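Long-range contact in methylmalonate-semialdehyde dehydrogenase (Oceanimonas doudoroffii, PDB 4ZZ7), which probably catalyses the NAD- and CoA-dependent oxidation of methylmalonate semialdehyde to an acyl-CoA thioester: residues A252-M264 / L286-L300. Sequence-based numbering, arbitrary orientation.
Sequences AKNHAIVMPDADM and LSVAVAVGDAAGDAL
A256 and V258 carry the backbone pairing with V288, V290 and V292. Strands 254-258 and 286-292 run parallel, their axes 25° apart in direction and 4.5 Å apart at closest approach. A256 N donates to V288 O at 2.8 Å, and A256 O takes the N-H of V290; V258 N then donates to V290 O at 3.1 Å, and a weak bond runs from V292 N to V258 O. At the other end, N254 O accepts from V288 N and, weakly, from S287 N.

On the face bearing H255, I257, V288 and V290, the H255 imidazole lies flat over V288, whose CB sits 3.8 Å from the ring centroid in a CH-pi contact. V290 CG2 approaches the ring edge, 3.5 Å from H255 CD2. Two bonds fix the ring's rotation: ND1 donates in the ring plane to K253 O at 2.8 Å, and NE2 bonds to Y382 OH.

The pairing belongs to a right-handed beta-alpha-beta crossover, strand 254-258, helix 264-276, strand 286-292, in the sheet that also holds strands 390-396 and 411-418. This is the catalytic domain of the aldehyde dehydrogenase fold, and C283, which contacts NAD, precedes the second strand.

Apolar packing continues on the opposite face, where L286 CD2 meets A256 CB. Near the turn 259-262, V292 CG1 packs against M259, touching CA and the sulfur, and against P260 CD. Beyond it, M264 reaches helix 296-308: its chain, bent at chi2 and chi3 (58° and 61°), brings SD alongside L300 and CE to A296 CB at 4.0 Å.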
ATOM      1  N   ALA A 252      15.975  26.194  -8.981  1.00 26.23           N
ATOM      2  CA  ALA A 252      14.572  26.400  -9.337  1.00 25.31           C
ATOM      3  C   ALA A 252      14.259  27.785  -9.930  1.00 24.65           C
ATOM      4  O   ALA A 252      14.895  28.771  -9.592  1.00 23.36           O
ATOM      5  CB  ALA A 252      13.738  26.164  -8.104  1.00 24.76           C
ATOM      6  N   LYS A 253      13.295  27.824 -10.843  1.00 25.17           N
ATOM      7  CA  LYS A 253      12.652  29.077 -11.290  1.00 27.53           C
ATOM      8  C   LYS A 253      11.132  28.873 -11.329  1.00 28.78           C
ATOM      9  O   LYS A 253      10.546  28.472 -12.357  1.00 26.98           O
ATOM     10  CB  LYS A 253      13.167  29.552 -12.662  1.00 27.75           C
ATOM     11  CG  LYS A 253      14.017  30.825 -12.617  1.00 28.19           C
ATOM     12  CD  LYS A 253      13.183  32.101 -12.593  1.00 27.89           C
ATOM     13  CE  LYS A 253      14.052  33.356 -12.661  1.00 28.44           C
ATOM     14  NZ  LYS A 253      14.594  33.791 -11.353  1.00 29.64           N
ATOM     15  N   ASN A 254      10.494  29.141 -10.192  1.00 29.05           N
ATOM     16  CA  ASN A 254       9.094  28.754 -10.031  1.00 28.88           C
ATOM     17  C   ASN A 254       8.162  29.782 -10.641  1.00 27.17           C
ATOM     18  O   ASN A 254       8.193  30.936 -10.256  1.00 27.76           O
ATOM     19  CB  ASN A 254       8.768  28.521  -8.556  1.00 30.09           C
ATOM     20  CG  ASN A 254       9.333  27.192  -8.003  1.00 30.08           C
ATOM     21  OD1 ASN A 254       8.808  26.652  -7.040  1.00 31.88           O
ATOM     22  ND2 ASN A 254      10.366  26.663  -8.603  1.00 29.76           N
ATOM     23  N   HIS A 255       7.347  29.339 -11.599  1.00 25.65           N
ATOM     24  CA  HIS A 255       6.413  30.195 -12.326  1.00 24.44           C
ATOM     25  C   HIS A 255       4.987  30.018 -11.816  1.00 23.40           C
ATOM     26  O   HIS A 255       4.590  28.915 -11.497  1.00 22.59           O
ATOM     27  CB  HIS A 255       6.400  29.841 -13.815  1.00 24.86           C
ATOM     28  CG  HIS A 255       7.641  30.221 -14.571  1.00 24.41           C
ATOM     29  ND1 HIS A 255       8.907  29.834 -14.178  1.00 25.41           N
ATOM     30  CD2 HIS A 255       7.801  30.896 -15.732  1.00 23.00           C
ATOM     31  CE1 HIS A 255       9.794  30.281 -15.048  1.00 23.89           C
ATOM     32  NE2 HIS A 255       9.148  30.930 -15.997  1.00 23.30           N
ATOM     33  N   ALA A 256       4.222  31.108 -11.787  1.00 23.48           N
ATOM     34  CA  ALA A 256       2.787  31.075 -11.497  1.00 23.49           C
ATOM     35  C   ALA A 256       2.009  31.696 -12.655  1.00 22.97           C
ATOM     36  O   ALA A 256       2.239  32.859 -13.010  1.00 25.56           O
ATOM     37  CB  ALA A 256       2.476  31.820 -10.208  1.00 23.55           C
ATOM     38  N   ILE A 257       1.088  30.937 -13.223  1.00 21.18           N
ATOM     39  CA  ILE A 257       0.228  31.422 -14.283  1.00 20.57           C
ATOM     40  C   ILE A 257      -0.962  32.079 -13.626  1.00 20.50           C
ATOM     41  O   ILE A 257      -1.711  31.410 -12.918  1.00 20.22           O
ATOM     42  CB  ILE A 257      -0.253  30.263 -15.174  1.00 20.55           C
ATOM     43  CG1 ILE A 257       0.954  29.571 -15.798  1.00 20.36           C
ATOM     44  CG2 ILE A 257      -1.227  30.748 -16.248  1.00 20.42           C
ATOM     45  CD1 ILE A 257       0.609  28.344 -16.598  1.00 20.36           C
ATOM     46  N   VAL A 258      -1.119  33.384 -13.847  1.00 21.00           N
ATOM     47  CA  VAL A 258      -2.293  34.135 -13.378  1.00 21.24           C
ATOM     48  C   VAL A 258      -3.294  34.216 -14.547  1.00 22.13           C
ATOM     49  O   VAL A 258      -3.095  34.969 -15.501  1.00 21.84           O
ATOM     50  CB  VAL A 258      -1.913  35.535 -12.860  1.00 20.13           C
ATOM     51  CG1 VAL A 258      -3.124  36.222 -12.274  1.00 20.01           C
ATOM     52  CG2 VAL A 258      -0.808  35.431 -11.824  1.00 19.90           C
ATOM     53  N   MET A 259      -4.348  33.410 -14.467  1.00 23.00           N
ATOM     54  CA  MET A 259      -5.378  33.376 -15.487  1.00 23.71           C
ATOM     55  C   MET A 259      -6.312  34.559 -15.294  1.00 26.54           C
ATOM     56  O   MET A 259      -6.360  35.159 -14.212  1.00 26.93           O
ATOM     57  CB  MET A 259      -6.193  32.087 -15.388  1.00 23.15           C
ATOM     58  CG  MET A 259      -5.416  30.800 -15.640  1.00 22.05           C
ATOM     59  SD  MET A 259      -4.896  30.503 -17.351  1.00 20.62           S
ATOM     60  CE  MET A 259      -6.452  30.230 -18.186  1.00 20.87           C
ATOM     61  N   PRO A 260      -7.072  34.896 -16.345  1.00 29.52           N
ATOM     62  CA  PRO A 260      -8.076  35.965 -16.219  1.00 30.22           C
ATOM     63  C   PRO A 260      -9.045  35.744 -15.070  1.00 30.07           C
ATOM     64  O   PRO A 260      -9.209  36.637 -14.257  1.00 34.93           O
ATOM     65  CB  PRO A 260      -8.790  35.935 -17.580  1.00 29.94           C
ATOM     66  CG  PRO A 260      -7.738  35.424 -18.531  1.00 29.16           C
ATOM     67  CD  PRO A 260      -6.935  34.423 -17.741  1.00 28.75           C
ATOM     68  N   ASP A 261      -9.611  34.552 -14.956  1.00 29.92           N
ATOM     69  CA  ASP A 261     -10.655  34.279 -13.946  1.00 30.96           C
ATOM     70  C   ASP A 261     -10.159  34.211 -12.528  1.00 33.32           C
ATOM     71  O   ASP A 261     -10.960  34.161 -11.605  1.00 37.38           O
ATOM     72  CB  ASP A 261     -11.431  32.993 -14.249  1.00 30.96           C
ATOM     73  CG  ASP A 261     -10.563  31.735 -14.206  1.00 31.67           C
ATOM     74  OD1 ASP A 261      -9.369  31.768 -14.591  1.00 34.13           O
ATOM     75  OD2 ASP A 261     -11.083  30.685 -13.800  1.00 29.95           O
ATOM     76  N   ALA A 262      -8.847  34.222 -12.343  1.00 35.22           N
ATOM     77  CA  ALA A 262      -8.246  34.209 -11.007  1.00 36.93           C
ATOM     78  C   ALA A 262      -8.719  35.323 -10.083  1.00 36.31           C
ATOM     79  O   ALA A 262      -8.957  36.425 -10.542  1.00 36.61           O
ATOM     80  CB  ALA A 262      -6.735  34.287 -11.136  1.00 37.60           C
ATOM     81  N   ASP A 263      -8.836  35.006  -8.792  1.00 37.77           N
ATOM     82  CA  ASP A 263      -9.063  35.986  -7.739  1.00 40.79           C
ATOM     83  C   ASP A 263      -7.747  36.731  -7.567  1.00 39.04           C
ATOM     84  O   ASP A 263      -6.818  36.193  -6.979  1.00 37.27           O
ATOM     85  CB  ASP A 263      -9.511  35.281  -6.437  1.00 43.53           C
ATOM     86  CG  ASP A 263      -9.860  36.249  -5.295  1.00 49.41           C
ATOM     87  OD1 ASP A 263      -9.838  37.511  -5.442  1.00 54.79           O
ATOM     88  OD2 ASP A 263     -10.167  35.702  -4.217  1.00 52.08           O
ATOM     89  N   MET A 264      -7.686  37.954  -8.106  1.00 37.96           N
ATOM     90  CA  MET A 264      -6.464  38.745  -8.129  1.00 37.11           C
ATOM     91  C   MET A 264      -6.013  39.144  -6.716  1.00 35.11           C
ATOM     92  O   MET A 264      -4.814  39.131  -6.418  1.00 32.16           O
ATOM     93  CB  MET A 264      -6.635  39.976  -9.039  1.00 38.48           C
ATOM     94  CG  MET A 264      -5.311  40.576  -9.520  1.00 41.56           C
ATOM     95  SD  MET A 264      -4.261  39.417 -10.441  1.00 42.41           S
ATOM     96  CE  MET A 264      -5.340  39.042 -11.832  1.00 40.79           C
ATOM     97  N   LEU A 286       8.494  31.676  -5.354  1.00 24.33           N
ATOM     98  CA  LEU A 286       7.811  31.987  -6.586  1.00 24.71           C
ATOM     99  C   LEU A 286       8.363  33.282  -7.186  1.00 24.72           C
ATOM    100  O   LEU A 286       7.994  34.379  -6.760  1.00 25.47           O
ATOM    101  CB  LEU A 286       6.320  32.081  -6.336  1.00 24.88           C
ATOM    102  CG  LEU A 286       5.598  31.444  -7.506  1.00 26.42           C
ATOM    103  CD1 LEU A 286       4.243  31.076  -7.011  1.00 28.82           C
ATOM    104  CD2 LEU A 286       5.499  32.362  -8.708  1.00 26.57           C
ATOM    105  N   SER A 287       9.243  33.126  -8.180  1.00 23.85           N
ATOM    106  CA  SER A 287      10.044  34.225  -8.757  1.00 22.29           C
ATOM    107  C   SER A 287       9.504  34.785 -10.075  1.00 21.78           C
ATOM    108  O   SER A 287       9.926  35.854 -10.511  1.00 21.89           O
ATOM    109  CB  SER A 287      11.474  33.752  -8.977  1.00 21.02           C
ATOM    110  OG  SER A 287      11.475  32.430  -9.441  1.00 19.84           O
ATOM    111  N   VAL A 288       8.577  34.069 -10.703  1.00 20.95           N
ATOM    112  CA  VAL A 288       8.022  34.477 -11.986  1.00 19.97           C
ATOM    113  C   VAL A 288       6.496  34.358 -11.990  1.00 19.90           C
ATOM    114  O   VAL A 288       5.928  33.297 -11.764  1.00 18.16           O
ATOM    115  CB  VAL A 288       8.605  33.643 -13.142  1.00 19.75           C
ATOM    116  CG1 VAL A 288       8.185  34.214 -14.488  1.00 19.79           C
ATOM    117  CG2 VAL A 288      10.120  33.585 -13.063  1.00 19.62           C
ATOM    118  N   ALA A 289       5.834  35.468 -12.260  1.00 21.08           N
ATOM    119  CA  ALA A 289       4.393  35.461 -12.430  1.00 22.67           C
ATOM    120  C   ALA A 289       4.114  35.604 -13.929  1.00 23.21           C
ATOM    121  O   ALA A 289       4.501  36.585 -14.564  1.00 23.26           O
ATOM    122  CB  ALA A 289       3.773  36.603 -11.640  1.00 23.57           C
ATOM    123  N   VAL A 290       3.499  34.597 -14.516  1.00 23.33           N
ATOM    124  CA  VAL A 290       3.201  34.639 -15.944  1.00 23.91           C
ATOM    125  C   VAL A 290       1.756  35.100 -16.151  1.00 24.10           C
ATOM    126  O   VAL A 290       0.825  34.306 -16.045  1.00 23.93           O
ATOM    127  CB  VAL A 290       3.446  33.272 -16.605  1.00 24.36           C
ATOM    128  CG1 VAL A 290       3.313  33.364 -18.118  1.00 24.23           C
ATOM    129  CG2 VAL A 290       4.831  32.767 -16.250  1.00 24.84           C
ATOM    130  N   ALA A 291       1.578  36.384 -16.451  1.00 24.29           N
ATOM    131  CA  ALA A 291       0.252  36.955 -16.618  1.00 24.65           C
ATOM    132  C   ALA A 291      -0.251  36.682 -18.029  1.00 25.58           C
ATOM    133  O   ALA A 291       0.346  37.117 -18.994  1.00 24.93           O
ATOM    134  CB  ALA A 291       0.281  38.441 -16.344  1.00 24.88           C
ATOM    135  N   VAL A 292      -1.342  35.940 -18.141  1.00 27.74           N
ATOM    136  CA  VAL A 292      -1.917  35.607 -19.450  1.00 29.62           C
ATOM    137  C   VAL A 292      -2.954  36.686 -19.808  1.00 31.57           C
ATOM    138  O   VAL A 292      -4.047  36.747 -19.238  1.00 30.28           O
ATOM    139  CB  VAL A 292      -2.437  34.130 -19.557  1.00 29.70           C
ATOM    140  CG1 VAL A 292      -3.055  33.642 -18.270  1.00 31.18           C
ATOM    141  CG2 VAL A 292      -3.420  33.949 -20.709  1.00 28.73           C
ATOM    142  N   GLY A 293      -2.576  37.533 -20.765  1.00 35.52           N
ATOM    143  CA  GLY A 293      -3.331  38.732 -21.122  1.00 39.13           C
ATOM    144  C   GLY A 293      -2.893  39.898 -20.267  1.00 43.33           C
ATOM    145  O   GLY A 293      -2.121  39.723 -19.314  1.00 44.79           O
ATOM    146  N   ASP A 294      -3.390  41.089 -20.597  1.00 47.14           N
ATOM    147  CA  ASP A 294      -3.084  42.266 -19.793  1.00 48.96           C
ATOM    148  C   ASP A 294      -4.015  43.438 -20.027  1.00 55.57           C
ATOM    149  O   ASP A 294      -3.659  44.328 -20.805  1.00 72.03           O
ATOM    150  CB  ASP A 294      -1.618  42.704 -20.032  1.00 46.31           C
ATOM    151  CG  ASP A 294      -1.198  42.753 -21.527  1.00 39.85           C
ATOM    152  OD1 ASP A 294      -2.064  42.717 -22.410  1.00 37.71           O
ATOM    153  OD2 ASP A 294       0.013  42.852 -21.814  1.00 32.93           O
ATOM    154  N   ALA A 295      -5.199  43.516 -19.408  1.00 56.98           N
ATOM    155  CA  ALA A 295      -5.855  42.540 -18.538  1.00 51.88           C
ATOM    156  C   ALA A 295      -5.067  42.208 -17.277  1.00 50.87           C
ATOM    157  O   ALA A 295      -4.632  43.107 -16.566  1.00 55.28           O
ATOM    158  CB  ALA A 295      -6.283  41.307 -19.339  1.00 54.33           C
ATOM    159  N   ALA A 296      -4.856  40.925 -17.018  1.00 49.90           N
ATOM    160  CA  ALA A 296      -4.327  40.429 -15.748  1.00 45.91           C
ATOM    161  C   ALA A 296      -2.907  40.891 -15.427  1.00 44.30           C
ATOM    162  O   ALA A 296      -2.567  41.063 -14.262  1.00 40.75           O
ATOM    163  CB  ALA A 296      -4.378  38.909 -15.755  1.00 46.29           C
ATOM    164  N   GLY A 297      -2.073  41.044 -16.452  1.00 43.05           N
ATOM    165  CA  GLY A 297      -0.763  41.647 -16.283  1.00 41.89           C
ATOM    166  C   GLY A 297      -0.855  42.967 -15.543  1.00 42.79           C
ATOM    167  O   GLY A 297      -0.203  43.143 -14.508  1.00 42.32           O
ATOM    168  N   ASP A 298      -1.695  43.875 -16.056  1.00 43.35           N
ATOM    169  CA  ASP A 298      -1.795  45.246 -15.531  1.00 39.05           C
ATOM    170  C   ASP A 298      -2.368  45.254 -14.140  1.00 35.81           C
ATOM    171  O   ASP A 298      -1.904  46.003 -13.280  1.00 36.00           O
ATOM    172  CB  ASP A 298      -2.647  46.126 -16.438  1.00 37.74           C
ATOM    173  CG  ASP A 298      -2.044  46.312 -17.803  1.00 38.19           C
ATOM    174  OD1 ASP A 298      -0.810  46.083 -17.982  1.00 35.30           O
ATOM    175  OD2 ASP A 298      -2.832  46.694 -18.696  1.00 39.54           O
ATOM    176  N   ALA A 299      -3.368  44.407 -13.927  1.00 34.43           N
ATOM    177  CA  ALA A 299      -4.054  44.313 -12.627  1.00 35.90           C
ATOM    178  C   ALA A 299      -3.199  43.664 -11.524  1.00 36.74           C
ATOM    179  O   ALA A 299      -3.261  44.073 -10.366  1.00 37.91           O
ATOM    180  CB  ALA A 299      -5.376  43.576 -12.783  1.00 34.79           C
ATOM    181  N   LEU A 300      -2.415  42.653 -11.897  1.00 36.36           N
ATOM    182  CA  LEU A 300      -1.383  42.085 -11.033  1.00 35.35           C
ATOM    183  C   LEU A 300      -0.389  43.166 -10.614  1.00 36.70           C
ATOM    184  O   LEU A 300      -0.258  43.433  -9.425  1.00 37.71           O
ATOM    185  CB  LEU A 300      -0.641  40.937 -11.746  1.00 35.21           C
ATOM    186  CG  LEU A 300       0.475  40.160 -11.017  1.00 34.19           C
ATOM    187  CD1 LEU A 300      -0.115  39.373  -9.883  1.00 34.09           C
ATOM    188  CD2 LEU A 300       1.258  39.198 -11.905  1.00 34.32           C
TER
HETATM  189  O   HOH W   1      12.602  30.116  -7.756  1.00 20.58           O